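Local coordinates for single-stranded DNA-binding protein (Enterobacter phage Enc34, PDB 5ODK) that probably binds single-stranded DNA through an OB fold, as a phage protein linked to DNA replication, at residues A[52-57]-A[103-108]; A[92-97]-A[107-112]; A[142-147]-A[171-176]; A[147-152]-A[164-169]. All blocks are in the same frame, centred on the assembly; numbering follows the deposited sequence. Where two conformers were deposited one is given.

Contact 1. Residues A[52-57]-A[103-108]; sequences TLLMPK and PECEGM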
loop_
_atom_site.group_PDB
_atom_site.type_symbol
_atom_site.label_atom_id
_atom_site.label_comp_id
_atom_site.label_asym_id
_atom_site.label_seq_id
_atom_site.Cartn_x
_atom_site.Cartn_y
_atom_site.Cartn_z
ATOM N N THR A 52 2.347 -0.337 -6.266
ATOM C CA THR A 52 3.239 0.556 -5.565
ATOM C C THR A 52 2.457 1.850 -5.311
ATOM O O THR A 52 1.739 2.346 -6.184
ATOM C CB THR A 52 4.519 0.792 -6.379
ATOM O OG1 THR A 52 5.251 -0.435 -6.432
ATOM C CG2 THR A 52 5.377 1.883 -5.722
ATOM N N LEU A 53 2.616 2.394 -4.113
ATOM C CA LEU A 53 1.947 3.632 -3.698
ATOM C C LEU A 53 3.009 4.663 -3.415
ATOM O O LEU A 53 3.947 4.403 -2.644
ATOM C CB LEU A 53 1.080 3.390 -2.482
ATOM C CG LEU A 53 0.063 2.258 -2.609
ATOM C CD1 LEU A 53 -0.593 1.994 -1.274
ATOM C CD2 LEU A 53 -1.014 2.520 -3.661
ATOM N N LEU A 54 2.903 5.826 -4.055
ATOM C CA LEU A 54 3.813 6.920 -3.865
ATOM C C LEU A 54 3.120 7.925 -2.977
ATOM O O LEU A 54 2.125 8.561 -3.367
ATOM C CB LEU A 54 4.161 7.511 -5.214
ATOM C CG LEU A 54 4.775 6.540 -6.199
ATOM C CD1 LEU A 54 4.981 7.224 -7.527
ATOM C CD2 LEU A 54 6.080 5.930 -5.692
ATOM N N MET A 55 3.609 8.050 -1.741
ATOM C CA MET A 55 2.908 8.804 -0.726
ATOM C C MET A 55 3.671 10.110 -0.455
ATOM O O MET A 55 4.772 10.081 0.098
ATOM C CB MET A 55 2.785 7.931 0.523
ATOM C CG MET A 55 2.024 8.570 1.628
ATOM S SD MET A 55 1.579 7.371 2.898
ATOM C CE MET A 55 3.120 7.199 3.761
ATOM N N PRO A 56 3.112 11.284 -0.845
ATOM C CA PRO A 56 3.843 12.555 -0.633
ATOM C C PRO A 56 4.198 12.794 0.826
ATOM O O PRO A 56 3.342 12.789 1.713
ATOM C CB PRO A 56 2.883 13.596 -1.169
ATOM C CG PRO A 56 2.125 12.874 -2.247
ATOM C CD PRO A 56 1.925 11.480 -1.698
ATOM N N LYS A 57 5.484 12.988 1.068
ATOM C CA LYS A 57 5.962 13.145 2.448
ATOM C C LYS A 57 5.329 14.329 3.162
ATOM O O LYS A 57 5.002 14.229 4.345
ATOM C CB LYS A 57 7.474 13.319 2.468
ATOM C CG LYS A 57 8.269 12.106 2.017
ATOM C CD LYS A 57 9.754 12.366 2.099
ATOM C CE LYS A 57 10.612 11.145 1.811
ATOM N NZ LYS A 57 12.046 11.520 1.829
ATOM N N PRO A 103 12.280 9.565 -11.130
ATOM C CA PRO A 103 11.861 10.936 -10.687
ATOM C C PRO A 103 10.459 11.115 -10.054
ATOM O O PRO A 103 10.229 12.039 -9.271
ATOM C CB PRO A 103 11.911 11.778 -11.968
ATOM C CG PRO A 103 12.403 10.923 -13.040
ATOM C CD PRO A 103 12.664 9.539 -12.555
ATOM N N GLU A 104 9.526 10.261 -10.404
ATOM C CA GLU A 104 8.225 10.302 -9.769
ATOM C C GLU A 104 8.275 9.950 -8.277
ATOM O O GLU A 104 7.281 10.128 -7.580
ATOM C CB GLU A 104 7.268 9.354 -10.489
ATOM C CG GLU A 104 7.483 7.859 -10.261
ATOM C CD GLU A 104 8.550 7.174 -11.101
ATOM O OE1 GLU A 104 9.293 7.838 -11.875
ATOM O OE2 GLU A 104 8.640 5.931 -10.933
ATOM N N CYS A 105 9.406 9.417 -7.808
ATOM C CA CYS A 105 9.602 9.081 -6.388
ATOM C C CYS A 105 10.128 10.246 -5.533
ATOM O O CYS A 105 10.224 10.121 -4.312
ATOM C CB CYS A 105 10.512 7.854 -6.271
ATOM S SG CYS A 105 9.838 6.354 -7.003
ATOM N N GLU A 106 10.424 11.379 -6.155
ATOM C CA GLU A 106 10.973 12.518 -5.403
ATOM C C GLU A 106 9.926 13.018 -4.411
ATOM O O GLU A 106 8.747 13.212 -4.734
ATOM C CB GLU A 106 11.385 13.663 -6.340
ATOM C CG GLU A 106 11.947 14.893 -5.644
ATOM C CD GLU A 106 12.419 15.952 -6.612
ATOM O OE1 GLU A 106 11.992 15.942 -7.793
ATOM O OE2 GLU A 106 13.212 16.808 -6.176
ATOM N N GLY A 107 10.353 13.225 -3.178
ATOM C CA GLY A 107 9.457 13.685 -2.131
ATOM C C GLY A 107 8.389 12.693 -1.738
ATOM O O GLY A 107 7.389 13.075 -1.151
ATOM N N MET A 108 8.635 11.407 -2.000
ATOM C CA MET A 108 7.666 10.354 -1.707
ATOM C C MET A 108 8.198 9.296 -0.760
ATOM O O MET A 108 9.385 8.969 -0.826
ATOM C CB MET A 108 7.266 9.599 -2.995
ATOM C CG MET A 108 6.715 10.436 -4.112
ATOM S SD MET A 108 5.061 11.033 -3.726
ATOM C CE MET A 108 4.413 11.442 -5.331
#

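Contact 2. Residues A[92-97]-A[107-112]; sequences IKDGDV and GMWVIS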
loop_
_atom_site.group_PDB
_atom_site.type_symbol
_atom_site.label_atom_id
_atom_site.label_comp_id
_atom_site.label_asym_id
_atom_site.label_seq_id
_atom_site.Cartn_x
_atom_site.Cartn_y
_atom_site.Cartn_z
ATOM N N ILE A 92 8.074 -0.227 3.038
ATOM C CA ILE A 92 8.069 1.228 2.843
ATOM C C ILE A 92 9.518 1.677 2.736
ATOM O O ILE A 92 10.345 1.293 3.553
ATOM C CB ILE A 92 7.296 1.966 3.931
ATOM C CG1 ILE A 92 7.247 3.480 3.657
ATOM C CG2 ILE A 92 7.818 1.664 5.338
ATOM C CD1 ILE A 92 6.226 4.240 4.495
ATOM N N LYS A 93 9.809 2.480 1.724
ATOM C CA LYS A 93 11.139 2.959 1.425
ATOM C C LYS A 93 11.123 4.459 1.146
ATOM O O LYS A 93 10.063 5.062 0.925
ATOM C CB LYS A 93 11.738 2.173 0.224
ATOM C CG LYS A 93 12.035 0.721 0.586
ATOM C CD LYS A 93 12.658 -0.175 -0.485
ATOM C CE LYS A 93 13.118 -1.486 0.155
ATOM N NZ LYS A 93 13.693 -2.378 -0.864
ATOM N N ASP A 94 12.295 5.080 1.217
ATOM C CA ASP A 94 12.439 6.520 1.056
ATOM C C ASP A 94 12.707 6.856 -0.419
ATOM O O ASP A 94 13.768 6.529 -0.959
ATOM C CB ASP A 94 13.586 6.988 1.954
ATOM C CG ASP A 94 13.771 8.486 1.953
ATOM O OD1 ASP A 94 13.302 9.187 1.043
ATOM O OD2 ASP A 94 14.474 8.949 2.854
ATOM N N GLY A 95 11.732 7.489 -1.067
ATOM C CA GLY A 95 11.879 7.854 -2.451
ATOM C C GLY A 95 13.029 8.779 -2.794
ATOM O O GLY A 95 13.512 8.798 -3.906
ATOM N N ASP A 96 13.447 9.588 -1.831
ATOM C CA ASP A 96 14.572 10.496 -2.033
ATOM C C ASP A 96 15.934 9.839 -1.853
ATOM O O ASP A 96 16.931 10.434 -2.242
ATOM C CB ASP A 96 14.441 11.712 -1.115
ATOM C CG ASP A 96 13.221 12.548 -1.435
ATOM O OD1 ASP A 96 13.072 12.894 -2.626
ATOM O OD2 ASP A 96 12.419 12.866 -0.529
ATOM N N VAL A 97 15.991 8.596 -1.365
ATOM C CA VAL A 97 17.277 7.846 -1.247
ATOM C C VAL A 97 17.379 6.563 -2.120
ATOM O O VAL A 97 18.429 6.288 -2.706
ATOM C CB VAL A 97 17.520 7.507 0.271
ATOM C CG1 VAL A 97 18.765 6.678 0.486
ATOM C CG2 VAL A 97 17.587 8.786 1.097
ATOM N N GLY A 107 10.353 13.225 -3.178
ATOM C CA GLY A 107 9.457 13.685 -2.131
ATOM C C GLY A 107 8.389 12.693 -1.738
ATOM O O GLY A 107 7.389 13.075 -1.151
ATOM N N MET A 108 8.635 11.407 -2.000
ATOM C CA MET A 108 7.666 10.354 -1.707
ATOM C C MET A 108 8.198 9.296 -0.760
ATOM O O MET A 108 9.385 8.969 -0.826
ATOM C CB MET A 108 7.266 9.599 -2.995
ATOM C CG MET A 108 6.715 10.436 -4.112
ATOM S SD MET A 108 5.061 11.033 -3.726
ATOM C CE MET A 108 4.413 11.442 -5.331
ATOM N N TRP A 109 7.313 8.749 0.073
ATOM C CA TRP A 109 7.489 7.417 0.628
ATOM C C TRP A 109 6.972 6.439 -0.419
ATOM O O TRP A 109 5.947 6.704 -1.055
ATOM C CB TRP A 109 6.719 7.218 1.939
ATOM C CG TRP A 109 7.112 8.206 3.012
ATOM C CD1 TRP A 109 6.335 9.242 3.524
ATOM C CD2 TRP A 109 8.349 8.297 3.636
ATOM N NE1 TRP A 109 7.027 9.931 4.445
ATOM C CE2 TRP A 109 8.282 9.381 4.543
ATOM C CE3 TRP A 109 9.522 7.550 3.558
ATOM C CZ2 TRP A 109 9.357 9.758 5.345
ATOM C CZ3 TRP A 109 10.588 7.922 4.332
ATOM C CH2 TRP A 109 10.507 9.012 5.229
ATOM N N VAL A 110 7.666 5.309 -0.593
ATOM C CA VAL A 110 7.307 4.320 -1.627
ATOM C C VAL A 110 6.873 3.081 -0.903
ATOM O O VAL A 110 7.678 2.435 -0.231
ATOM C CB VAL A 110 8.494 4.035 -2.573
ATOM C CG1 VAL A 110 8.104 3.050 -3.666
ATOM C CG2 VAL A 110 9.006 5.349 -3.162
ATOM N N ILE A 111 5.600 2.705 -1.074
ATOM C CA ILE A 111 5.037 1.542 -0.428
ATOM C C ILE A 111 4.771 0.464 -1.468
ATOM O O ILE A 111 4.127 0.738 -2.499
ATOM C CB ILE A 111 3.732 1.905 0.295
ATOM C CG1 ILE A 111 4.018 2.781 1.523
ATOM C CG2 ILE A 111 2.922 0.680 0.656
ATOM C CD1 ILE A 111 2.789 3.462 2.076
ATOM N N SER A 112 5.203 -0.767 -1.187
ATOM C CA SER A 112 4.881 -1.908 -2.027
ATOM C C SER A 112 3.954 -2.822 -1.278
ATOM O O SER A 112 4.215 -3.190 -0.137
ATOM C CB SER A 112 6.168 -2.655 -2.328
ATOM O OG SER A 112 7.094 -1.768 -2.901
#

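Contact 3. Residues A[142-147]-A[171-176]; sequences GCWVSS and KRKDDE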
loop_
_atom_site.group_PDB
_atom_site.type_symbol
_atom_site.label_atom_id
_atom_site.label_comp_id
_atom_site.label_asym_id
_atom_site.label_seq_id
_atom_site.Cartn_x
_atom_site.Cartn_y
_atom_site.Cartn_z
ATOM N N GLY A 142 0.111 6.199 -12.314
ATOM C CA GLY A 142 0.056 7.639 -12.425
ATOM C C GLY A 142 -1.209 8.262 -11.869
ATOM O O GLY A 142 -1.223 9.447 -11.582
ATOM N N CYS A 143 -2.293 7.492 -11.770
ATOM C CA CYS A 143 -3.487 7.989 -11.121
ATOM C C CYS A 143 -3.326 8.034 -9.603
ATOM O O CYS A 143 -2.389 7.438 -9.060
ATOM C CB CYS A 143 -4.763 7.258 -11.562
ATOM S SG CYS A 143 -5.027 5.688 -10.731
ATOM N N TRP A 144 -4.254 8.715 -8.937
ATOM C CA TRP A 144 -4.265 8.790 -7.472
ATOM C C TRP A 144 -5.339 7.885 -6.925
ATOM O O TRP A 144 -6.444 7.770 -7.485
ATOM C CB TRP A 144 -4.508 10.220 -7.021
ATOM C CG TRP A 144 -3.389 11.129 -7.435
ATOM C CD1 TRP A 144 -3.159 11.651 -8.668
ATOM C CD2 TRP A 144 -2.317 11.623 -6.601
ATOM N NE1 TRP A 144 -2.018 12.404 -8.673
ATOM C CE2 TRP A 144 -1.466 12.382 -7.417
ATOM C CE3 TRP A 144 -1.986 11.448 -5.256
ATOM C CZ2 TRP A 144 -0.309 13.011 -6.926
ATOM C CZ3 TRP A 144 -0.829 12.046 -4.760
ATOM C CH2 TRP A 144 -0.006 12.822 -5.599
ATOM N N VAL A 145 -5.028 7.256 -5.804
ATOM C CA VAL A 145 -5.850 6.261 -5.131
ATOM C C VAL A 145 -5.815 6.454 -3.632
ATOM O O VAL A 145 -4.985 7.206 -3.104
ATOM C CB VAL A 145 -5.374 4.814 -5.466
ATOM C CG1 VAL A 145 -5.410 4.589 -6.974
ATOM C CG2 VAL A 145 -3.993 4.516 -4.905
ATOM N N SER A 146 -6.675 5.731 -2.943
ATOM C CA SER A 146 -6.545 5.452 -1.528
ATOM C C SER A 146 -6.545 3.960 -1.368
ATOM O O SER A 146 -7.194 3.249 -2.128
ATOM C CB SER A 146 -7.663 6.098 -0.721
ATOM O OG SER A 146 -7.593 7.485 -0.877
ATOM N N SER A 147 -5.805 3.432 -0.417
ATOM C CA SER A 147 -5.633 1.984 -0.325
ATOM C C SER A 147 -5.600 1.528 1.109
ATOM O O SER A 147 -5.012 2.225 1.969
ATOM C CB SER A 147 -4.350 1.588 -1.050
ATOM O OG SER A 147 -4.049 0.209 -0.979
ATOM N N LYS A 171 -10.060 4.335 -6.546
ATOM C CA LYS A 171 -9.651 5.410 -7.414
ATOM C C LYS A 171 -10.113 6.754 -6.844
ATOM O O LYS A 171 -11.261 6.888 -6.445
ATOM C CB LYS A 171 -10.201 5.232 -8.814
ATOM C CG LYS A 171 -9.693 6.320 -9.729
ATOM C CD LYS A 171 -9.541 5.964 -11.100
ATOM C CE LYS A 171 -8.917 7.087 -11.904
ATOM N NZ LYS A 171 -9.392 6.802 -13.257
ATOM N N ARG A 172 -9.197 7.721 -6.806
ATOM C CA ARG A 172 -9.470 9.055 -6.312
ATOM C C ARG A 172 -9.411 10.151 -7.357
ATOM O O ARG A 172 -10.267 11.035 -7.337
ATOM C CB ARG A 172 -8.496 9.396 -5.184
ATOM C CG ARG A 172 -8.694 8.603 -3.913
ATOM C CD ARG A 172 -9.923 8.993 -3.140
ATOM N NE ARG A 172 -9.714 10.305 -2.540
ATOM C CZ ARG A 172 -10.660 11.091 -2.067
ATOM N NH1 ARG A 172 -11.945 10.729 -2.114
ATOM N NH2 ARG A 172 -10.294 12.249 -1.549
ATOM N N LYS A 173 -8.391 10.165 -8.205
ATOM C CA LYS A 173 -8.222 11.247 -9.179
ATOM C C LYS A 173 -7.416 10.778 -10.364
ATOM O O LYS A 173 -6.521 9.962 -10.208
ATOM C CB LYS A 173 -7.466 12.411 -8.530
ATOM C CG LYS A 173 -7.606 13.763 -9.205
ATOM C CD LYS A 173 -6.910 14.867 -8.407
ATOM C CE LYS A 173 -5.469 14.504 -8.056
ATOM N NZ LYS A 173 -4.559 15.660 -7.861
ATOM N N ASP A 174 -7.749 11.285 -11.552
ATOM C CA ASP A 174 -6.919 11.070 -12.714
ATOM C C ASP A 174 -5.712 12.006 -12.690
ATOM O O ASP A 174 -5.762 13.103 -12.125
ATOM C CB ASP A 174 -7.737 11.284 -13.984
ATOM C CG ASP A 174 -8.720 10.139 -14.226
ATOM O OD1 ASP A 174 -8.238 8.988 -14.374
ATOM O OD2 ASP A 174 -9.944 10.404 -14.223
ATOM N N ASP A 175 -4.633 11.556 -13.317
ATOM C CA ASP A 175 -3.429 12.382 -13.504
ATOM C C ASP A 175 -2.641 11.790 -14.674
ATOM O O ASP A 175 -3.070 10.814 -15.291
ATOM C CB ASP A 175 -2.623 12.435 -12.181
ATOM C CG ASP A 175 -1.628 13.585 -12.081
ATOM O OD1 ASP A 175 -1.401 14.308 -13.067
ATOM O OD2 ASP A 175 -1.059 13.692 -10.960
ATOM N N GLU A 176 -1.530 12.407 -15.026
ATOM C CA GLU A 176 -0.715 11.952 -16.143
ATOM C C GLU A 176 -0.251 10.509 -15.933
ATOM O O GLU A 176 0.291 10.203 -14.873
ATOM C CB GLU A 176 0.492 12.883 -16.350
ATOM C CG GLU A 176 1.377 12.549 -17.554
ATOM C CD GLU A 176 0.733 12.816 -18.901
ATOM O OE1 GLU A 176 -0.206 13.643 -18.983
ATOM O OE2 GLU A 176 1.186 12.193 -19.894
#

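Contact 4. Residues A[147-152]-A[164-169]; sequences SVIRPW and ANLLSV. With PO4 (phosphate ion), chain D.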
loop_
_atom_site.group_PDB
_atom_site.type_symbol
_atom_site.label_atom_id
_atom_site.label_comp_id
_atom_site.label_asym_id
_atom_site.label_seq_id
_atom_site.Cartn_x
_atom_site.Cartn_y
_atom_site.Cartn_z
ATOM N N SER A 147 -5.805 3.432 -0.417
ATOM C CA SER A 147 -5.633 1.984 -0.325
ATOM C C SER A 147 -5.600 1.528 1.109
ATOM O O SER A 147 -5.012 2.225 1.969
ATOM C CB SER A 147 -4.350 1.588 -1.050
ATOM O OG SER A 147 -4.049 0.209 -0.979
ATOM N N VAL A 148 -6.170 0.372 1.381
ATOM C CA VAL A 148 -6.057 -0.295 2.672
ATOM C C VAL A 148 -5.077 -1.445 2.559
ATOM O O VAL A 148 -5.195 -2.309 1.669
ATOM C CB VAL A 148 -7.417 -0.765 3.230
ATOM C CG1 VAL A 148 -7.220 -1.453 4.567
ATOM C CG2 VAL A 148 -8.367 0.398 3.374
ATOM N N ILE A 149 -4.109 -1.412 3.481
ATOM C CA ILE A 149 -3.052 -2.393 3.564
ATOM C C ILE A 149 -2.958 -2.924 4.994
ATOM O O ILE A 149 -3.557 -2.350 5.919
ATOM C CB ILE A 149 -1.683 -1.794 3.118
ATOM C CG1 ILE A 149 -1.236 -0.655 4.053
ATOM C CG2 ILE A 149 -1.757 -1.305 1.677
ATOM C CD1 ILE A 149 0.168 -0.172 3.797
ATOM N N ARG A 150 -2.222 -4.002 5.185
ATOM C CA ARG A 150 -1.907 -4.418 6.556
ATOM C C ARG A 150 -0.572 -5.134 6.543
ATOM O O ARG A 150 -0.346 -6.000 5.709
ATOM C CB ARG A 150 -2.971 -5.319 7.162
ATOM C CG ARG A 150 -2.782 -5.390 8.678
ATOM C CD ARG A 150 -3.944 -6.021 9.397
ATOM N NE ARG A 150 -4.011 -7.461 9.153
ATOM C CZ ARG A 150 -4.860 -8.280 9.780
ATOM N NH1 ARG A 150 -5.795 -7.797 10.620
ATOM N NH2 ARG A 150 -4.795 -9.574 9.553
ATOM N N PRO A 151 0.319 -4.790 7.488
ATOM C CA PRO A 151 1.628 -5.465 7.501
ATOM C C PRO A 151 1.528 -6.949 7.878
ATOM O O PRO A 151 0.568 -7.402 8.525
ATOM C CB PRO A 151 2.356 -4.738 8.628
ATOM C CG PRO A 151 1.687 -3.419 8.757
ATOM C CD PRO A 151 0.231 -3.759 8.547
ATOM N N TRP A 152 2.543 -7.698 7.474
ATOM C CA TRP A 152 2.766 -9.071 7.924
ATOM C C TRP A 152 4.266 -9.345 7.889
ATOM O O TRP A 152 5.006 -8.699 7.165
ATOM C CB TRP A 152 1.976 -10.095 7.102
ATOM C CG TRP A 152 2.269 -10.189 5.663
ATOM C CD1 TRP A 152 1.775 -9.380 4.668
ATOM C CD2 TRP A 152 3.048 -11.192 5.023
ATOM N NE1 TRP A 152 2.224 -9.794 3.453
ATOM C CE2 TRP A 152 2.977 -10.933 3.621
ATOM C CE3 TRP A 152 3.756 -12.315 5.472
ATOM C CZ2 TRP A 152 3.616 -11.741 2.679
ATOM C CZ3 TRP A 152 4.377 -13.142 4.511
ATOM C CH2 TRP A 152 4.308 -12.835 3.129
ATOM N N ALA A 164 3.534 -5.908 3.162
ATOM C CA ALA A 164 2.198 -5.332 3.297
ATOM C C ALA A 164 1.204 -6.099 2.402
ATOM O O ALA A 164 1.428 -6.224 1.187
ATOM C CB ALA A 164 2.188 -3.870 2.924
ATOM N N ASN A 165 0.152 -6.599 3.013
ATOM C CA ASN A 165 -0.990 -7.125 2.268
ATOM C C ASN A 165 -1.745 -5.964 1.651
ATOM O O ASN A 165 -1.995 -4.955 2.288
ATOM C CB ASN A 165 -1.946 -7.896 3.180
ATOM C CG ASN A 165 -1.485 -9.296 3.477
ATOM O OD1 ASN A 165 -1.043 -9.981 2.561
ATOM N ND2 ASN A 165 -1.578 -9.709 4.747
ATOM N N LEU A 166 -2.147 -6.165 0.398
ATOM C CA LEU A 166 -2.966 -5.225 -0.360
ATOM C C LEU A 166 -4.401 -5.663 -0.282
ATOM O O LEU A 166 -4.746 -6.705 -0.836
ATOM C CB LEU A 166 -2.501 -5.183 -1.804
ATOM C CG LEU A 166 -3.259 -4.238 -2.723
ATOM C CD1 LEU A 166 -3.174 -2.818 -2.239
ATOM C CD2 LEU A 166 -2.740 -4.359 -4.140
ATOM N N LEU A 167 -5.260 -4.878 0.380
ATOM C CA LEU A 167 -6.632 -5.321 0.671
ATOM C C LEU A 167 -7.700 -4.537 -0.072
ATOM O O LEU A 167 -8.748 -5.121 -0.405
ATOM C CB LEU A 167 -6.874 -5.333 2.167
ATOM C CG LEU A 167 -5.891 -6.316 2.797
ATOM C CD1 LEU A 167 -5.487 -5.978 4.182
ATOM C CD2 LEU A 167 -6.232 -7.739 2.611
ATOM N N SER A 168 -7.452 -3.282 -0.400
ATOM C CA SER A 168 -8.384 -2.508 -1.220
ATOM C C SER A 168 -7.659 -1.392 -1.917
ATOM O O SER A 168 -6.664 -0.862 -1.392
ATOM C CB SER A 168 -9.515 -2.004 -0.376
ATOM O OG SER A 168 -9.151 -0.983 0.477
ATOM N N VAL A 169 -8.157 -0.987 -3.087
ATOM C CA VAL A 169 -7.698 0.182 -3.811
ATOM C C VAL A 169 -8.927 0.921 -4.308
ATOM O O VAL A 169 -9.778 0.302 -4.950
ATOM C CB VAL A 169 -6.799 -0.166 -4.985
ATOM C CG1 VAL A 169 -6.309 1.086 -5.688
ATOM C CG2 VAL A 169 -5.614 -1.003 -4.513
HETATM P P PO4 D . -1.705 -11.910 8.867
HETATM O O1 PO4 D . -2.627 -10.940 8.308
HETATM O O2 PO4 D . -2.530 -12.618 9.948
HETATM O O3 PO4 D . -1.125 -12.911 7.851
HETATM O O4 PO4 D . -0.525 -11.232 9.589
HETATM O O HOH W 1 -1.881 -8.554 7.476
HETATM O O HOH W 2 1.829 -9.350 0.661
#

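Contact 1. Residues A[52-57]-A[103-108]
This is an antiparallel strand-end contact, in which the close of strand 49-56 meets the turn that leads into strand 108-115. Pro56 and Met108 form a non-hydrogen-bonded pair with CA atoms 4.5 Å apart, and just beyond it Lys57 N donates to Gly107 O at 2.9 Å, an almost straight bond (179° at the hydrogen). Gly107 reaches that place because 105-108 is a type II turn, with Met108 N bonded to Cys105 O; its positive phi of 67° suits a glycine. The thioether of Met108 carries the apolar part. Its chain bends at chi2 (-72°), which brings SD alongside the proline ring, 3.8 Å from Pro56 CD, and sets SD 3.9 Å from Leu54 CB. Further back, both methyls of Leu54 face the 3-10 segment: CD2 lies 4.0 Å from Cys105 SG, while CD1 rests against Glu104 O and CG. Lys57 runs extended past the turn, its CE 3.6 Å from Met108 O. The chemistry is thus divided: one straight backbone bond holds the strand end, where the Lys57 ammonium goes on to partners outside the two segments, Asp96 and Asp94, whereas the thioether, the proline ring and the leucine methyls make up the apolar part on the Leu54 side.

Contact 2. Residues A[92-97]-A[107-112]
Asp94 lays its CB against the six-membered ring of Trp109, 3.9 Å from CZ3, with the carboxylate turned 54° from the indole plane. Its CG stands anti to the backbone N, and OD1 then accepts from Asp96 N at 2.9 Å, which makes an Asx turn. Lys57 is the outside partner of both acids, and its single ammonium group probably offsets part of their charge. Asp96 also reaches across: its OD1 takes the N-H of Gly107 at 2.8 Å and 176°, on the syn side but out of the carboxylate plane. On the face shared with Trp109, Ile92 extends CD1 to within 4.0 Å of Trp109 CB, and its CG1 lies 3.9 Å from Ile111 CG1. Lys93 O sits at the indole edge and accepts from Val110 N at 2.8 Å; Lys93 N returns the bond to Val110 O. Gly95 N adds a bond to Met108 O at 2.8 Å, clearly bent at the hydrogen. Helix 61-76 covers Ile92 and Ile111. Strand axes at 150° and alternating pair types identify a twisted antiparallel ladder, here at the edge of the OB-fold sheet.

Contact 3. Residues A[142-147]-A[171-176]
Trp144 and Lys173 point the same way from a hydrogen-bonded antiparallel pair, and the lysine folds over one face of the indole. The bend at chi3 (51°) of Lys173 puts CE over the face, 4.0 Å from the centroid of the five-membered ring, as a CH-pi contact, while NZ is 4.4 Å from that centroid, 16° off the normal, in a cation-pi interaction. Asp175 comes to the same ring from its edge. Carboxylate and indole are nearly coplanar, 17° apart, and Trp144 NE1 donates to the anti lone pair of Asp175 OD2 at 2.8 Å, exactly in the ring plane. A cation over the face and an acceptor at the edge therefore constrain the indole in two directions; the other carboxylate oxygen, OD1, accepts from Glu176 N.

The backbone at this point is a classic beta bulge. Arg172 and Lys173 both face Trp144, so Trp144 O receives two N-H groups from the same face of its plane: Arg172 N at 2.8 Å and Lys173 N at 3.2 Å. Trp144 N completes the pair with Lys173 O at 2.9 Å. Arg172 passes CG 3.4 Å from Ser146 OG, and its chain then bends at chi2 and chi3 to NE, which is hydrogen-bonded to Asn27 OD1.

The extended Lys171 reaches Asp174, its NZ 2.7 Å from OD1 in a salt bridge, and also Glu138 O at the end of helix 132-138. Arg29 of strand 28-34 meets the carbonyls of Gly142 and Glu176, and Pro56 of strand 49-56 packs on Trp144, so this open end of the 144-156/159-173 hairpin is bound to both strands.

Contact 4. Residues A[147-152]-A[164-169]
Backbone bonds between Arg150 and Asn165 form one regular antiparallel pair, with Asn165 N 2.8 Å from Arg150 O and Arg150 N returning to Asn165 O. Toward Ser147 a classic bulge breaks the ladder: Leu167 and Ser168 both face Val148, whose O accepts Leu167 N at 2.9 Å and Ser168 N at 3.2 Å. Ser168 O is also gripped twice, by Val148 N and by Ser147 OG. With chi1 at 178°, that hydroxyl lies beside its own carbonyl carbon and reaches across to Ser168 O at 2.9 Å, satisfying a buried polar group.

Arg150 and Asn165 point to the face shared with Val148 and Ser168. Arg150 NH2 donates to phosphate O1, probably from the crystallisation liquor, at 2.8 Å, edge-on to the guanidinium. Water 1 joins Arg150 NE, Asn165 ND2 and the same O1. Trp152 and Asn165 cross at about a right angle, though indole and amide planes differ by 15°; ND2 is 3.4 Å from CD1. Water 2 accepts from Trp152 NE1 and donates to Ala164 O, bridging the strands.

Apolar contacts are few: Ile149 CD1 lies 4.3 Å from Ala164 CB. Ala113 of strand 108-115 touches Ile149, Ala164 and Leu166; Leu2 of helix 2-5 packs on Val148, Leu167 and Ser168.

From the N terminus, strand 49-56 comes first, and contact 1 closes the loop that holds helix 61-76 and strand 92-94. Contact 2 opens inside that loop and ends on the same stretch, sharing Gly107 and Met108, and strand 108-115 has a neighbour on either side. A probable hydrogen bond from Leu53 N to Ile111 O, 2.8 Å long, ties the pair directly. Contacts 3 and 4 open later, in the 144-156/159-173 hairpin, with contact 4 nested inside contact 3 and Ser147 common to both. Leu53 packing on Val145 and Ser147, and Ile111 on Ile149, joins strands 49-56 and 108-115 to that hairpin.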